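Local coordinates for protein ecdysteroid-phosphate phosphatase (Bombyx mori, PDB 3C7T) that hydrolyses ecdysteroid phosphates such as ecdysone 22-phosphate to active ecdysteroids and also acts as a protein tyrosine phosphatase, here through its phosphoglycerate-mutase-like domain, at residues T96-G99 with F100-L104; H26-N30 with D31-R35. One frame throughout, in Å; residues are numbered along the deposited sequence.

Contact 1 (T96-G99 with F100-L104); sequences TAQG and FLDGL
Q98 and D102, one helical turn apart, are joined by a side-chain hydrogen bond, NE2 of Q98 to OD1 of D102, at 2.8 Å. The N-H is used fairly straight (156°) and the oxygen lies in the amide plane of Q98, but that oxygen is met from above the carboxylate plane, the two flat groups being turned 49° apart. Q98 leaves the backbone with CG opposite its own N (chi1 -171°) and then bends at chi2, which carries the amide along the helix to D102. The other end of the amide, OE1, accepts from the backbone N of N144, so both ends of the group are held. Both residues are partly exposed, and this is the looser side of the helix.

Four i to i+4 backbone bonds frame both sides: F100 N to T96 O (2.8 Å), L101 N to A97 O, D102 N to Q98 O and G103 N to G99 O. The tightly packed, buried side is that of T96, A97, F100 and L101. A97 O is further hemmed in by CG of L101 at 3.3 Å and faces the edge of the F100 ring. Beyond the two segments, A97 and L101 pack on I112, while F100 reaches I188, V71 and M75. T96 lies against the catalytic H12, its OG1 bonded to R92 O and G13 N. Packed against helix 62-77 and strands 112-114 and 187-191, helix 91-104 is the crossover of a beta-alpha-beta unit (strands 84-87 and 112-114) in the histidine phosphatase fold.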
ATOM      1  N   THR A  96       8.627  -5.177  -9.915  1.00 17.75           N
ATOM      2  CA  THR A  96       7.189  -5.298 -10.139  1.00 17.47           C
ATOM      3  C   THR A  96       6.871  -6.735 -10.573  1.00 17.49           C
ATOM      4  O   THR A  96       5.877  -7.335 -10.136  1.00 17.00           O
ATOM      5  CB  THR A  96       6.698  -4.278 -11.144  1.00 18.23           C
ATOM      6  OG1 THR A  96       7.033  -2.974 -10.646  1.00 14.77           O
ATOM      7  CG2 THR A  96       5.133  -4.386 -11.349  1.00 19.15           C
ATOM      8  N   ALA A  97       7.732  -7.278 -11.421  1.00 17.88           N
ATOM      9  CA  ALA A  97       7.539  -8.646 -11.918  1.00 17.43           C
ATOM     10  C   ALA A  97       7.544  -9.634 -10.756  1.00 18.52           C
ATOM     11  O   ALA A  97       6.701 -10.548 -10.706  1.00 18.14           O
ATOM     12  CB  ALA A  97       8.634  -8.983 -12.953  1.00 17.54           C
ATOM     13  N   GLN A  98       8.492  -9.471  -9.830  1.00 18.40           N
ATOM     14  CA  GLN A  98       8.529 -10.359  -8.676  1.00 19.34           C
ATOM     15  C   GLN A  98       7.301 -10.193  -7.777  1.00 18.50           C
ATOM     16  O   GLN A  98       6.719 -11.189  -7.368  1.00 17.94           O
ATOM     17  CB  GLN A  98       9.811 -10.187  -7.858  1.00 19.55           C
ATOM     18  CG  GLN A  98       9.971 -11.257  -6.761  1.00 21.01           C
ATOM     19  CD  GLN A  98      10.023 -12.654  -7.338  1.00 21.81           C
ATOM     20  OE1 GLN A  98      10.792 -12.920  -8.263  1.00 24.39           O
ATOM     21  NE2 GLN A  98       9.193 -13.555  -6.808  1.00 24.44           N
ATOM     22  N   GLY A  99       6.907  -8.950  -7.465  1.00 18.01           N
ATOM     23  CA  GLY A  99       5.684  -8.728  -6.672  1.00 17.47           C
ATOM     24  C   GLY A  99       4.478  -9.356  -7.352  1.00 17.32           C
ATOM     25  O   GLY A  99       3.669 -10.036  -6.713  1.00 18.06           O
ATOM     26  N   PHE A 100       4.389  -9.197  -8.670  1.00 16.03           N
ATOM     27  CA  PHE A 100       3.282  -9.776  -9.423  1.00 17.06           C
ATOM     28  C   PHE A 100       3.259 -11.312  -9.229  1.00 17.91           C
ATOM     29  O   PHE A 100       2.222 -11.922  -8.897  1.00 17.35           O
ATOM     30  CB  PHE A 100       3.423  -9.402 -10.911  1.00 17.17           C
ATOM     31  CG  PHE A 100       2.447 -10.100 -11.797  1.00 17.43           C
ATOM     32  CD1 PHE A 100       1.127  -9.657 -11.886  1.00 20.06           C
ATOM     33  CD2 PHE A 100       2.850 -11.188 -12.583  1.00 19.91           C
ATOM     34  CE1 PHE A 100       0.214 -10.302 -12.698  1.00 22.30           C
ATOM     35  CE2 PHE A 100       1.938 -11.831 -13.410  1.00 19.62           C
ATOM     36  CZ  PHE A 100       0.617 -11.380 -13.464  1.00 18.66           C
ATOM     37  N   LEU A 101       4.419 -11.930  -9.434  1.00 18.22           N
ATOM     38  CA  LEU A 101       4.548 -13.389  -9.267  1.00 18.66           C
ATOM     39  C   LEU A 101       4.279 -13.850  -7.846  1.00 19.57           C
ATOM     40  O   LEU A 101       3.743 -14.948  -7.634  1.00 19.75           O
ATOM     41  CB  LEU A 101       5.939 -13.869  -9.757  1.00 18.59           C
ATOM     42  CG  LEU A 101       6.186 -13.763 -11.260  1.00 19.13           C
ATOM     43  CD1 LEU A 101       7.655 -14.074 -11.596  1.00 22.96           C
ATOM     44  CD2 LEU A 101       5.266 -14.676 -12.054  1.00 20.90           C
ATOM     45  N   ASP A 102       4.640 -13.025  -6.867  1.00 19.70           N
ATOM     46  CA  ASP A 102       4.358 -13.341  -5.462  1.00 21.44           C
ATOM     47  C   ASP A 102       2.834 -13.360  -5.217  1.00 21.31           C
ATOM     48  O   ASP A 102       2.310 -14.255  -4.553  1.00 21.03           O
ATOM     49  CB  ASP A 102       5.014 -12.332  -4.518  1.00 21.74           C
ATOM     50  CG  ASP A 102       6.540 -12.462  -4.451  1.00 26.37           C
ATOM     51  OD1 ASP A 102       7.105 -13.489  -4.872  1.00 26.62           O
ATOM     52  OD2 ASP A 102       7.182 -11.498  -3.960  1.00 31.29           O
ATOM     53  N   GLY A 103       2.129 -12.364  -5.749  1.00 20.89           N
ATOM     54  CA  GLY A 103       0.672 -12.267  -5.580  1.00 21.10           C
ATOM     55  C   GLY A 103      -0.026 -13.422  -6.282  1.00 20.92           C
ATOM     56  O   GLY A 103      -0.997 -14.020  -5.750  1.00 21.40           O
ATOM     57  N   LEU A 104       0.481 -13.744  -7.468  1.00 22.03           N
ATOM     58  CA  LEU A 104       0.003 -14.857  -8.294  1.00 22.71           C
ATOM     59  C   LEU A 104       0.243 -16.243  -7.671  1.00 23.02           C
ATOM     60  O   LEU A 104      -0.438 -17.212  -8.011  1.00 23.10           O
ATOM     61  CB  LEU A 104       0.659 -14.779  -9.681  1.00 23.01           C
ATOM     62  CG  LEU A 104       0.171 -15.649 -10.842  1.00 25.07           C
ATOM     63  CD1 LEU A 104      -1.332 -15.449 -11.095  1.00 28.20           C
ATOM     64  CD2 LEU A 104       0.972 -15.381 -12.104  1.00 27.97           C
TER

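Contact 2 (H26-N30 with D31-R35); sequences HCFEN and DTYVR
F28 lies with one face of its ring over CB of Y33, a CH-pi contact in which that carbon stands 4.0 Å from the ring centroid and 20° off the ring normal. The rings themselves meet obliquely, planes 53° apart, and D31 O sits at the edge of the F28 ring, 3.6 Å from CD2. C27 joins from the helix end, its CB 3.7 Å from CE1 of Y33. Y33 has CG opposite its own backbone N (chi1 172°), which sends the ring along C27. With F28 replaced by alanine, the ring face over Y33 CB is gone, and the Y33 side chain is likely to be less firmly held on that side.

The backbone that brings them together is a beta hairpin closed by a type I' turn from E29 to T32: F28 and Y33 form its non-hydrogen-bonded pair, and E29 and T32 are bonded both ways, E29 N to T32 O at 2.9 Å and T32 N to E29 O at 3.1 Å. V34 N bonds to C27 O (2.8 Å), tying the last residue of helix 23-27 to the residue just after strand 32-33. Away from the F28-Y33 face, on the side of E29 and T32, OE1 of E29 reaches CG2 of V34 at 3.5 Å while OE2 makes a salt bridge with K36. Further out, L40 packs on C27 and Y33, and P41 O accepts the Y33 hydroxyl.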
ATOM      1  N   HIS A  26      20.256  10.967   2.028  1.00 20.24           N
ATOM      2  CA  HIS A  26      19.604  10.952   3.335  1.00 20.68           C
ATOM      3  C   HIS A  26      19.747   9.605   4.083  1.00 20.95           C
ATOM      4  O   HIS A  26      19.982   9.590   5.294  1.00 21.25           O
ATOM      5  CB  HIS A  26      18.125  11.305   3.221  1.00 20.57           C
ATOM      6  CG  HIS A  26      17.447  11.430   4.552  1.00 21.09           C
ATOM      7  ND1 HIS A  26      17.571  12.551   5.339  1.00 21.30           N
ATOM      8  CD2 HIS A  26      16.618  10.590   5.219  1.00 21.01           C
ATOM      9  CE1 HIS A  26      16.878  12.384   6.453  1.00 22.29           C
ATOM     10  NE2 HIS A  26      16.290  11.201   6.405  1.00 23.28           N
ATOM     11  N   CYS A  27      19.609   8.499   3.357  1.00 21.61           N
ATOM     12  CA  CYS A  27      19.542   7.163   3.974  1.00 23.94           C
ATOM     13  C   CYS A  27      20.896   6.479   4.112  1.00 25.54           C
ATOM     14  O   CYS A  27      21.073   5.611   4.961  1.00 25.84           O
ATOM     15  CB  CYS A  27      18.610   6.254   3.172  1.00 24.00           C
ATOM     16  SG  CYS A  27      16.872   6.784   3.272  1.00 25.21           S
ATOM     17  N   PHE A  28      21.855   6.852   3.276  1.00 27.58           N
ATOM     18  CA  PHE A  28      23.166   6.196   3.347  1.00 29.96           C
ATOM     19  C   PHE A  28      24.031   6.957   4.321  1.00 32.05           C
ATOM     20  O   PHE A  28      24.233   8.157   4.175  1.00 33.25           O
ATOM     21  CB  PHE A  28      23.826   6.105   1.975  1.00 29.76           C
ATOM     22  CG  PHE A  28      23.408   4.900   1.178  1.00 29.23           C
ATOM     23  CD1 PHE A  28      22.243   4.915   0.409  1.00 27.40           C
ATOM     24  CD2 PHE A  28      24.181   3.741   1.204  1.00 28.80           C
ATOM     25  CE1 PHE A  28      21.867   3.797  -0.338  1.00 28.30           C
ATOM     26  CE2 PHE A  28      23.813   2.617   0.474  1.00 27.80           C
ATOM     27  CZ  PHE A  28      22.668   2.635  -0.298  1.00 27.04           C
ATOM     28  N   GLU A  29      24.513   6.244   5.337  1.00 34.90           N
ATOM     29  CA  GLU A  29      25.421   6.783   6.343  1.00 36.80           C
ATOM     30  C   GLU A  29      26.675   5.915   6.298  1.00 37.72           C
ATOM     31  O   GLU A  29      26.619   4.715   6.606  1.00 37.34           O
ATOM     32  CB  GLU A  29      24.795   6.743   7.746  1.00 37.13           C
ATOM     33  CG  GLU A  29      23.316   7.155   7.837  1.00 39.45           C
ATOM     34  CD  GLU A  29      22.765   7.070   9.262  1.00 42.99           C
ATOM     35  OE1 GLU A  29      23.247   6.215  10.040  1.00 44.74           O
ATOM     36  OE2 GLU A  29      21.844   7.848   9.608  1.00 43.94           O
ATOM     37  N   ASN A  30      27.787   6.531   5.898  1.00 38.92           N
ATOM     38  CA  ASN A  30      29.055   5.832   5.651  1.00 39.99           C
ATOM     39  C   ASN A  30      28.909   4.605   4.750  1.00 39.79           C
ATOM     40  O   ASN A  30      29.344   3.503   5.113  1.00 40.84           O
ATOM     41  CB  ASN A  30      29.752   5.463   6.972  1.00 40.61           C
ATOM     42  CG  ASN A  30      30.732   6.533   7.430  1.00 43.14           C
ATOM     43  OD1 ASN A  30      31.606   6.968   6.663  1.00 44.70           O
ATOM     44  ND2 ASN A  30      30.589   6.972   8.685  1.00 45.17           N
ATOM     45  N   ASP A  31      28.297   4.813   3.581  1.00 39.15           N
ATOM     46  CA  ASP A  31      28.058   3.762   2.566  1.00 38.16           C
ATOM     47  C   ASP A  31      27.113   2.640   2.990  1.00 36.40           C
ATOM     48  O   ASP A  31      26.909   1.672   2.232  1.00 36.48           O
ATOM     49  CB  ASP A  31      29.370   3.175   2.022  1.00 38.92           C
ATOM     50  CG  ASP A  31      29.941   3.984   0.860  1.00 41.45           C
ATOM     51  OD1 ASP A  31      29.152   4.646   0.135  1.00 44.09           O
ATOM     52  OD2 ASP A  31      31.178   3.945   0.668  1.00 43.01           O
ATOM     53  N   THR A  32      26.527   2.777   4.182  1.00 33.95           N
ATOM     54  CA  THR A  32      25.552   1.808   4.676  1.00 31.02           C
ATOM     55  C   THR A  32      24.139   2.390   4.665  1.00 28.84           C
ATOM     56  O   THR A  32      23.878   3.413   5.297  1.00 28.14           O
ATOM     57  CB  THR A  32      25.913   1.325   6.088  1.00 31.17           C
ATOM     58  OG1 THR A  32      27.234   0.770   6.053  1.00 31.42           O
ATOM     59  CG2 THR A  32      24.952   0.259   6.555  1.00 31.89           C
ATOM     60  N   TYR A  33      23.256   1.709   3.949  1.00 26.56           N
ATOM     61  CA  TYR A  33      21.828   2.091   3.863  1.00 25.26           C
ATOM     62  C   TYR A  33      21.134   1.907   5.208  1.00 24.77           C
ATOM     63  O   TYR A  33      21.245   0.843   5.820  1.00 23.67           O
ATOM     64  CB  TYR A  33      21.135   1.243   2.805  1.00 25.21           C
ATOM     65  CG  TYR A  33      19.625   1.428   2.762  1.00 25.22           C
ATOM     66  CD1 TYR A  33      19.068   2.630   2.304  1.00 24.78           C
ATOM     67  CD2 TYR A  33      18.761   0.405   3.176  1.00 24.75           C
ATOM     68  CE1 TYR A  33      17.680   2.807   2.265  1.00 24.03           C
ATOM     69  CE2 TYR A  33      17.374   0.565   3.133  1.00 24.31           C
ATOM     70  CZ  TYR A  33      16.845   1.776   2.682  1.00 23.98           C
ATOM     71  OH  TYR A  33      15.480   1.943   2.637  1.00 23.98           O
ATOM     72  N   VAL A  34      20.422   2.941   5.658  1.00 24.10           N
ATOM     73  CA  VAL A  34      19.575   2.852   6.850  1.00 23.84           C
ATOM     74  C   VAL A  34      18.153   3.149   6.386  1.00 23.11           C
ATOM     75  O   VAL A  34      17.933   4.162   5.740  1.00 22.41           O
ATOM     76  CB  VAL A  34      19.961   3.895   7.925  1.00 24.16           C
ATOM     77  CG1 VAL A  34      18.925   3.916   9.057  1.00 25.09           C
ATOM     78  CG2 VAL A  34      21.414   3.668   8.455  1.00 25.45           C
ATOM     79  N   ARG A  35      17.189   2.284   6.698  1.00 22.20           N
ATOM     80  CA  ARG A  35      15.801   2.590   6.334  1.00 22.18           C
ATOM     81  C   ARG A  35      15.297   3.741   7.222  1.00 22.54           C
ATOM     82  O   ARG A  35      15.261   3.621   8.462  1.00 24.07           O
ATOM     83  CB  ARG A  35      14.907   1.364   6.504  1.00 22.21           C
ATOM     84  CG  ARG A  35      13.472   1.578   5.988  1.00 22.91           C
ATOM     85  CD  ARG A  35      12.585   0.415   6.345  1.00 23.85           C
ATOM     86  NE  ARG A  35      12.397   0.271   7.791  1.00 24.37           N
ATOM     87  CZ  ARG A  35      11.339  -0.322   8.360  1.00 25.53           C
ATOM     88  NH1 ARG A  35      10.334  -0.786   7.617  1.00 23.01           N
ATOM     89  NH2 ARG A  35      11.284  -0.416   9.683  1.00 28.46           N
TER

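Overall arrangement
The hairpin of contact 2 comes first along the chain and is complete before the helical stretch of contact 1 begins. They lie about 27 Å apart between centres and about 16 Å between nearest atoms, and they do not meet. Contact 1 is buried, its centre about 11 Å from the centre of the chain, on a helix packed against the mixed central sheet and beside H12, the residue that becomes phosphorylated. Contact 2 is a surface feature, its centre about 26 Å from the centre of the chain, in a separate two-stranded sheet away from the active site; R35 there packs on M77 of the second subunit. One thus belongs to the catalytic core, the other to a peripheral excursion near the dimer partner.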